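Local structure of uncharacterized protein (Enterococcus faecalis, 4OBI) at residues Gln13-Val18 against Phe90-Ala95; His34-Tyr39 against Tyr46-Val51. The protein is of unknown function but binds a zinc ion through a small, mainly beta NusG II-family domain and is probably membrane-bound. All blocks are in the same frame, centred on the assembly; numbering follows the deposited sequence. Where two conformers were deposited one is given.

Interaction 1 of 2, residues Gln13-Val18 against Phe90-Ala95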
loop_
_atom_site.group_PDB
_atom_site.type_symbol
_atom_site.label_atom_id
_atom_site.label_comp_id
_atom_site.label_asym_id
_atom_site.label_seq_id
_atom_site.Cartn_x
_atom_site.Cartn_y
_atom_site.Cartn_z
ATOM N N GLN A 13 -1.341 -4.229 10.775
ATOM C CA GLN A 13 -2.287 -3.912 9.724
ATOM C C GLN A 13 -1.717 -2.797 8.866
ATOM O O GLN A 13 -1.024 -1.912 9.377
ATOM C CB GLN A 13 -3.636 -3.519 10.337
ATOM C CG GLN A 13 -3.600 -2.265 11.206
ATOM C CD GLN A 13 -4.785 -2.161 12.152
ATOM O OE1 GLN A 13 -5.434 -3.163 12.480
ATOM N NE2 GLN A 13 -5.058 -0.953 12.618
ATOM N N ALA A 14 -1.990 -2.855 7.563
ATOM C CA ALA A 14 -1.565 -1.823 6.621
ATOM C C ALA A 14 -2.735 -0.909 6.305
ATOM O O ALA A 14 -3.835 -1.379 6.020
ATOM C CB ALA A 14 -1.035 -2.446 5.341
ATOM N N VAL A 15 -2.491 0.395 6.358
ATOM C CA VAL A 15 -3.515 1.401 6.132
ATOM C C VAL A 15 -3.233 2.121 4.814
ATOM O O VAL A 15 -2.182 2.744 4.641
ATOM C CB VAL A 15 -3.512 2.428 7.291
ATOM C CG1 VAL A 15 -4.561 3.513 7.076
ATOM C CG2 VAL A 15 -3.700 1.706 8.625
ATOM N N LEU A 16 -4.188 2.036 3.893
ATOM C CA LEU A 16 -4.095 2.671 2.589
ATOM C C LEU A 16 -4.937 3.935 2.584
ATOM O O LEU A 16 -6.141 3.884 2.818
ATOM C CB LEU A 16 -4.590 1.710 1.504
ATOM C CG LEU A 16 -4.748 2.264 0.084
ATOM C CD1 LEU A 16 -3.414 2.743 -0.454
ATOM C CD2 LEU A 16 -5.350 1.209 -0.827
ATOM N N LYS A 17 -4.286 5.066 2.318
ATOM C CA LYS A 17 -4.927 6.365 2.328
ATOM C C LYS A 17 -4.677 7.015 0.980
ATOM O O LYS A 17 -3.543 6.993 0.482
ATOM C CB LYS A 17 -4.324 7.228 3.435
ATOM C CG LYS A 17 -4.887 8.634 3.511
ATOM C CD LYS A 17 -4.454 9.345 4.785
ATOM C CE LYS A 17 -2.982 9.715 4.760
ATOM N NZ LYS A 17 -2.570 10.422 6.010
ATOM N N VAL A 18 -5.737 7.555 0.381
ATOM C CA VAL A 18 -5.624 8.296 -0.875
ATOM C C VAL A 18 -6.440 9.574 -0.757
ATOM O O VAL A 18 -7.583 9.545 -0.292
ATOM C CB VAL A 18 -6.157 7.501 -2.088
ATOM C CG1 VAL A 18 -5.887 8.261 -3.387
ATOM C CG2 VAL A 18 -5.540 6.120 -2.133
ATOM N N PHE A 90 -0.732 6.766 0.202
ATOM C CA PHE A 90 0.199 6.360 1.251
ATOM C C PHE A 90 -0.217 5.013 1.830
ATOM O O PHE A 90 -1.407 4.737 1.974
ATOM C CB PHE A 90 0.239 7.404 2.377
ATOM C CG PHE A 90 0.670 8.759 1.913
ATOM C CD1 PHE A 90 -0.253 9.652 1.400
ATOM C CD2 PHE A 90 2.011 9.125 1.947
ATOM C CE1 PHE A 90 0.148 10.886 0.934
ATOM C CE2 PHE A 90 2.415 10.361 1.482
ATOM C CZ PHE A 90 1.478 11.247 0.983
ATOM N N ILE A 91 0.765 4.175 2.125
ATOM C CA ILE A 91 0.528 2.937 2.848
ATOM C C ILE A 91 1.444 2.912 4.061
ATOM O O ILE A 91 2.665 2.990 3.919
ATOM C CB ILE A 91 0.827 1.693 2.002
ATOM C CG1 ILE A 91 -0.041 1.666 0.738
ATOM C CG2 ILE A 91 0.628 0.436 2.841
ATOM C CD1 ILE A 91 0.411 0.636 -0.275
ATOM N N THR A 92 0.839 2.826 5.244
ATOM C CA THR A 92 1.611 2.704 6.480
ATOM C C THR A 92 1.200 1.436 7.209
ATOM O O THR A 92 0.076 0.953 7.077
ATOM C CB THR A 92 1.462 3.940 7.402
ATOM O OG1 THR A 92 2.488 3.927 8.403
ATOM C CG2 THR A 92 0.107 3.977 8.087
ATOM N N VAL A 93 2.141 0.866 7.951
ATOM C CA VAL A 93 1.868 -0.302 8.774
ATOM C C VAL A 93 1.739 0.173 10.222
ATOM O O VAL A 93 2.450 1.095 10.651
ATOM C CB VAL A 93 2.989 -1.362 8.636
ATOM C CG1 VAL A 93 2.828 -2.471 9.665
ATOM C CG2 VAL A 93 2.995 -1.934 7.228
ATOM N N GLU A 94 0.814 -0.431 10.962
ATOM C CA GLU A 94 0.585 -0.059 12.361
ATOM C C GLU A 94 0.109 -1.265 13.165
ATOM O O GLU A 94 -0.344 -2.248 12.592
ATOM C CB GLU A 94 -0.426 1.092 12.452
ATOM C CG GLU A 94 -1.832 0.735 11.987
ATOM C CD GLU A 94 -2.788 1.926 11.960
ATOM O OE1 GLU A 94 -2.340 3.099 11.909
ATOM O OE2 GLU A 94 -4.013 1.676 11.983
ATOM N N ALA A 95 0.217 -1.188 14.491
ATOM C CA ALA A 95 -0.249 -2.271 15.352
ATOM C C ALA A 95 -1.773 -2.317 15.365
ATOM O O ALA A 95 -2.436 -1.316 15.099
ATOM C CB ALA A 95 0.291 -2.106 16.765
#
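Residues Gln13-Val18 and Phe90-Ala95 run antiparallel, their axes 4.5 Å apart, and Gln13-Glu94, Val15-Thr92 and Lys17-Phe90 are the hydrogen-bonded pairs, each with two backbone bonds. Between them Ala14-Val93 and Leu16-Ile91 form the non-hydrogen-bonded pairs, where CA-H...O contacts such as Ile91 CA to Val15 O (3.3 Å) fill in. The partly exposed face of Gln13, Val15, Lys17, Phe90, Thr92 and Glu94 mixes polar and apolar residues, as suits a surface that is only partly buried. Gln13 and Glu94 both place CG between their backbone N and carbonyl carbon (chi1 63° and 66°) and then extend, which brings amide and carboxylate together: Gln13 NE2 gives a 2.9 Å bond to the anti lone pair of Glu94 OE2. The carboxylate oxygen lies in the amide plane, although the two flat groups are turned 39° apart. Val15 CG2 sits against the same carboxylate, 3.4 Å from Glu94 OE2, and so flanks it with a methyl group. The other face carries small and branched apolar residues fit for burial. There Leu16 CD1 meets Ile91 CG1 at 3.7 Å, while Ile91 CG2 turns to the methyl of Ala14. These strands form the middle of a four-stranded sheet, with strand 21-28 beside Gln13-Val18, strand 82-84 beside Phe90-Ala95, and strand 55-61 packed over Ala14 and Ile91.

Interaction 2 of 2, residues His34-Tyr39 against Tyr46-Val51; sequences HYTYKY and YNLIEV
Tyr35 lays one face of its ring over Val51, whose CB stands 4.0 Å from the ring centroid and 22° off the normal, a CH-pi contact. The ring gets there because CG lies between the backbone N and the carbonyl carbon (chi1 56°), leaving the two side chains side by side and pointing the same way. They belong to a beta hairpin in which strands 34-40 and 46-52 run antiparallel; Tyr35-Val51, Tyr37-Ile49 and Tyr39-Asn47 are its hydrogen-bonded pairs. All six of these side chains share one face, directed at the other sheet: Tyr35 and Val51 touch Phe26, and Tyr37 reaches Ile23. Tyrosine suits these partly exposed positions because its broad ring packs on apolar neighbours and its hydroxyl tolerates a place near the rim. Beta-branched Ile49 and Val51 favour the extended backbone and are buried.

Asn47 is the polar exception on this face. Its OD1 lies at the edge of the Tyr39 ring, 3.7 Å from Tyr39 CD2, and accepts a hydrogen bond from His87 ND1, while its ND2 bonds to the zinc ligand Asp68. Asn47 is thus a second-shell residue, consistent with a part in positioning that ligand.

The reverse face is more polar, and Leu48 CD1 covers the aliphatic base of Lys38, 3.7 Å from Lys38 CB. Glu50, extended with CG anti to its backbone N (chi1 -172°), lies between two partners: OE1 is in a salt bridge with Arg57 and OE2 receives a bond from His34. The nearby carboxylate would be expected to favour a protonated imidazole. His34 NE2 meets the anti lone pair of Glu50 OE2 at 2.6 Å, nearly in the ring plane.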
loop_
_atom_site.group_PDB
_atom_site.type_symbol
_atom_site.label_atom_id
_atom_site.label_comp_id
_atom_site.label_asym_id
_atom_site.label_seq_id
_atom_site.Cartn_x
_atom_site.Cartn_y
_atom_site.Cartn_z
ATOM N N HIS A 34 -2.532 -14.137 -0.356
ATOM C CA HIS A 34 -1.751 -13.318 -1.269
ATOM C C HIS A 34 -2.699 -12.858 -2.374
ATOM O O HIS A 34 -3.322 -13.683 -3.046
ATOM C CB HIS A 34 -0.574 -14.152 -1.797
ATOM C CG HIS A 34 0.152 -13.544 -2.956
ATOM N ND1 HIS A 34 0.597 -14.296 -4.022
ATOM C CD2 HIS A 34 0.522 -12.270 -3.214
ATOM C CE1 HIS A 34 1.205 -13.509 -4.890
ATOM N NE2 HIS A 34 1.173 -12.273 -4.423
ATOM N N TYR A 35 -2.835 -11.541 -2.529
ATOM C CA TYR A 35 -3.815 -10.966 -3.453
ATOM C C TYR A 35 -3.422 -9.561 -3.853
ATOM O O TYR A 35 -2.541 -8.956 -3.234
ATOM C CB TYR A 35 -5.206 -10.942 -2.813
ATOM C CG TYR A 35 -5.256 -10.208 -1.488
ATOM C CD1 TYR A 35 -4.956 -10.863 -0.297
ATOM C CD2 TYR A 35 -5.595 -8.856 -1.423
ATOM C CE1 TYR A 35 -4.994 -10.197 0.920
ATOM C CE2 TYR A 35 -5.641 -8.184 -0.208
ATOM C CZ TYR A 35 -5.344 -8.858 0.958
ATOM O OH TYR A 35 -5.383 -8.206 2.168
ATOM N N THR A 36 -4.087 -9.045 -4.885
ATOM C CA THR A 36 -3.881 -7.674 -5.326
ATOM C C THR A 36 -5.148 -6.864 -5.118
ATOM O O THR A 36 -6.264 -7.404 -5.155
ATOM C CB THR A 36 -3.450 -7.581 -6.813
ATOM O OG1 THR A 36 -4.412 -8.237 -7.658
ATOM C CG2 THR A 36 -2.087 -8.234 -7.005
ATOM N N TYR A 37 -4.954 -5.573 -4.888
ATOM C CA TYR A 37 -6.039 -4.606 -4.780
ATOM C C TYR A 37 -5.667 -3.382 -5.619
ATOM O O TYR A 37 -4.641 -2.749 -5.390
ATOM C CB TYR A 37 -6.240 -4.189 -3.317
ATOM C CG TYR A 37 -7.230 -3.056 -3.147
ATOM C CD1 TYR A 37 -6.823 -1.728 -3.227
ATOM C CD2 TYR A 37 -8.573 -3.320 -2.907
ATOM C CE1 TYR A 37 -7.730 -0.684 -3.079
ATOM C CE2 TYR A 37 -9.486 -2.290 -2.756
ATOM C CZ TYR A 37 -9.062 -0.975 -2.840
ATOM O OH TYR A 37 -9.984 0.035 -2.691
ATOM N N LYS A 38 -6.511 -3.051 -6.589
ATOM C CA LYS A 38 -6.230 -1.944 -7.486
ATOM C C LYS A 38 -6.927 -0.662 -7.035
ATOM O O LYS A 38 -8.157 -0.608 -6.948
ATOM C CB LYS A 38 -6.671 -2.283 -8.904
ATOM C CG LYS A 38 -6.362 -1.188 -9.913
ATOM C CD LYS A 38 -6.559 -1.663 -11.342
ATOM C CE LYS A 38 -8.025 -1.900 -11.660
ATOM N NZ LYS A 38 -8.205 -2.712 -12.890
ATOM N N TYR A 39 -6.135 0.366 -6.760
ATOM C CA TYR A 39 -6.658 1.723 -6.675
ATOM C C TYR A 39 -6.575 2.323 -8.069
ATOM O O TYR A 39 -5.488 2.407 -8.637
ATOM C CB TYR A 39 -5.856 2.597 -5.709
ATOM C CG TYR A 39 -6.138 4.067 -5.931
ATOM C CD1 TYR A 39 -7.354 4.620 -5.551
ATOM C CD2 TYR A 39 -5.215 4.888 -6.576
ATOM C CE1 TYR A 39 -7.639 5.956 -5.781
ATOM C CE2 TYR A 39 -5.488 6.229 -6.806
ATOM C CZ TYR A 39 -6.706 6.756 -6.413
ATOM O OH TYR A 39 -6.997 8.087 -6.634
ATOM N N TYR A 46 -3.375 5.147 -11.308
ATOM C CA TYR A 46 -3.572 3.907 -10.581
ATOM C C TYR A 46 -2.323 3.428 -9.866
ATOM O O TYR A 46 -1.196 3.785 -10.226
ATOM C CB TYR A 46 -4.107 2.805 -11.504
ATOM C CG TYR A 46 -3.059 2.081 -12.312
ATOM C CD1 TYR A 46 -2.628 2.592 -13.523
ATOM C CD2 TYR A 46 -2.515 0.880 -11.875
ATOM C CE1 TYR A 46 -1.670 1.933 -14.280
ATOM C CE2 TYR A 46 -1.552 0.214 -12.616
ATOM C CZ TYR A 46 -1.127 0.747 -13.818
ATOM O OH TYR A 46 -0.172 0.096 -14.577
ATOM N N ASN A 47 -2.562 2.637 -8.824
ATOM C CA ASN A 47 -1.536 1.954 -8.069
ATOM C C ASN A 47 -2.099 0.603 -7.713
ATOM O O ASN A 47 -3.222 0.508 -7.203
ATOM C CB ASN A 47 -1.208 2.684 -6.777
ATOM C CG ASN A 47 -0.793 4.110 -7.010
ATOM O OD1 ASN A 47 -1.625 4.964 -7.280
ATOM N ND2 ASN A 47 0.497 4.377 -6.896
ATOM N N LEU A 48 -1.332 -0.436 -7.998
ATOM C CA LEU A 48 -1.751 -1.794 -7.704
ATOM C C LEU A 48 -1.069 -2.271 -6.431
ATOM O O LEU A 48 0.149 -2.422 -6.390
ATOM C CB LEU A 48 -1.423 -2.715 -8.874
ATOM C CG LEU A 48 -1.929 -4.147 -8.737
ATOM C CD1 LEU A 48 -3.451 -4.184 -8.717
ATOM C CD2 LEU A 48 -1.379 -4.992 -9.873
ATOM N N ILE A 49 -1.872 -2.505 -5.396
ATOM C CA ILE A 49 -1.372 -2.975 -4.111
ATOM C C ILE A 49 -1.307 -4.508 -4.144
ATOM O O ILE A 49 -2.204 -5.178 -4.684
ATOM C CB ILE A 49 -2.257 -2.473 -2.937
ATOM C CG1 ILE A 49 -2.013 -0.980 -2.646
ATOM C CG2 ILE A 49 -1.988 -3.252 -1.664
ATOM C CD1 ILE A 49 -2.315 -0.034 -3.776
ATOM N N GLU A 50 -0.233 -5.058 -3.586
ATOM C CA GLU A 50 -0.091 -6.500 -3.446
ATOM C C GLU A 50 0.172 -6.828 -1.988
ATOM O O GLU A 50 1.118 -6.321 -1.400
ATOM C CB GLU A 50 1.058 -7.009 -4.302
ATOM C CG GLU A 50 1.159 -8.527 -4.363
ATOM C CD GLU A 50 2.374 -8.999 -5.131
ATOM O OE1 GLU A 50 3.147 -8.155 -5.615
ATOM O OE2 GLU A 50 2.567 -10.226 -5.248
ATOM N N VAL A 51 -0.679 -7.670 -1.415
ATOM C CA VAL A 51 -0.471 -8.186 -0.080
ATOM C C VAL A 51 -0.014 -9.637 -0.208
ATOM O O VAL A 51 -0.616 -10.418 -0.929
ATOM C CB VAL A 51 -1.753 -8.115 0.766
ATOM C CG1 VAL A 51 -1.528 -8.772 2.124
ATOM C CG2 VAL A 51 -2.213 -6.669 0.911
#

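Interactions 1 and 2 belong to different sheets of one small domain, their centres about 13 Å apart on opposite sides of the chain's centre. They meet by side-chain packing: Ile91 CD1 packs on Ile49 CG1 at 3.8 Å, Leu16 CD2 on Tyr37 CE1 at 3.8 Å, and Val18 CG1 on Tyr39 OH at 3.4 Å. The zinc ion, held by Cys63, Asp68 and Cys84, lies near one end of both pairings. The hairpin comes closer: the Asn47 side chain is about 4 Å from the metal, against about 10 Å for that of Phe90 in interaction 1.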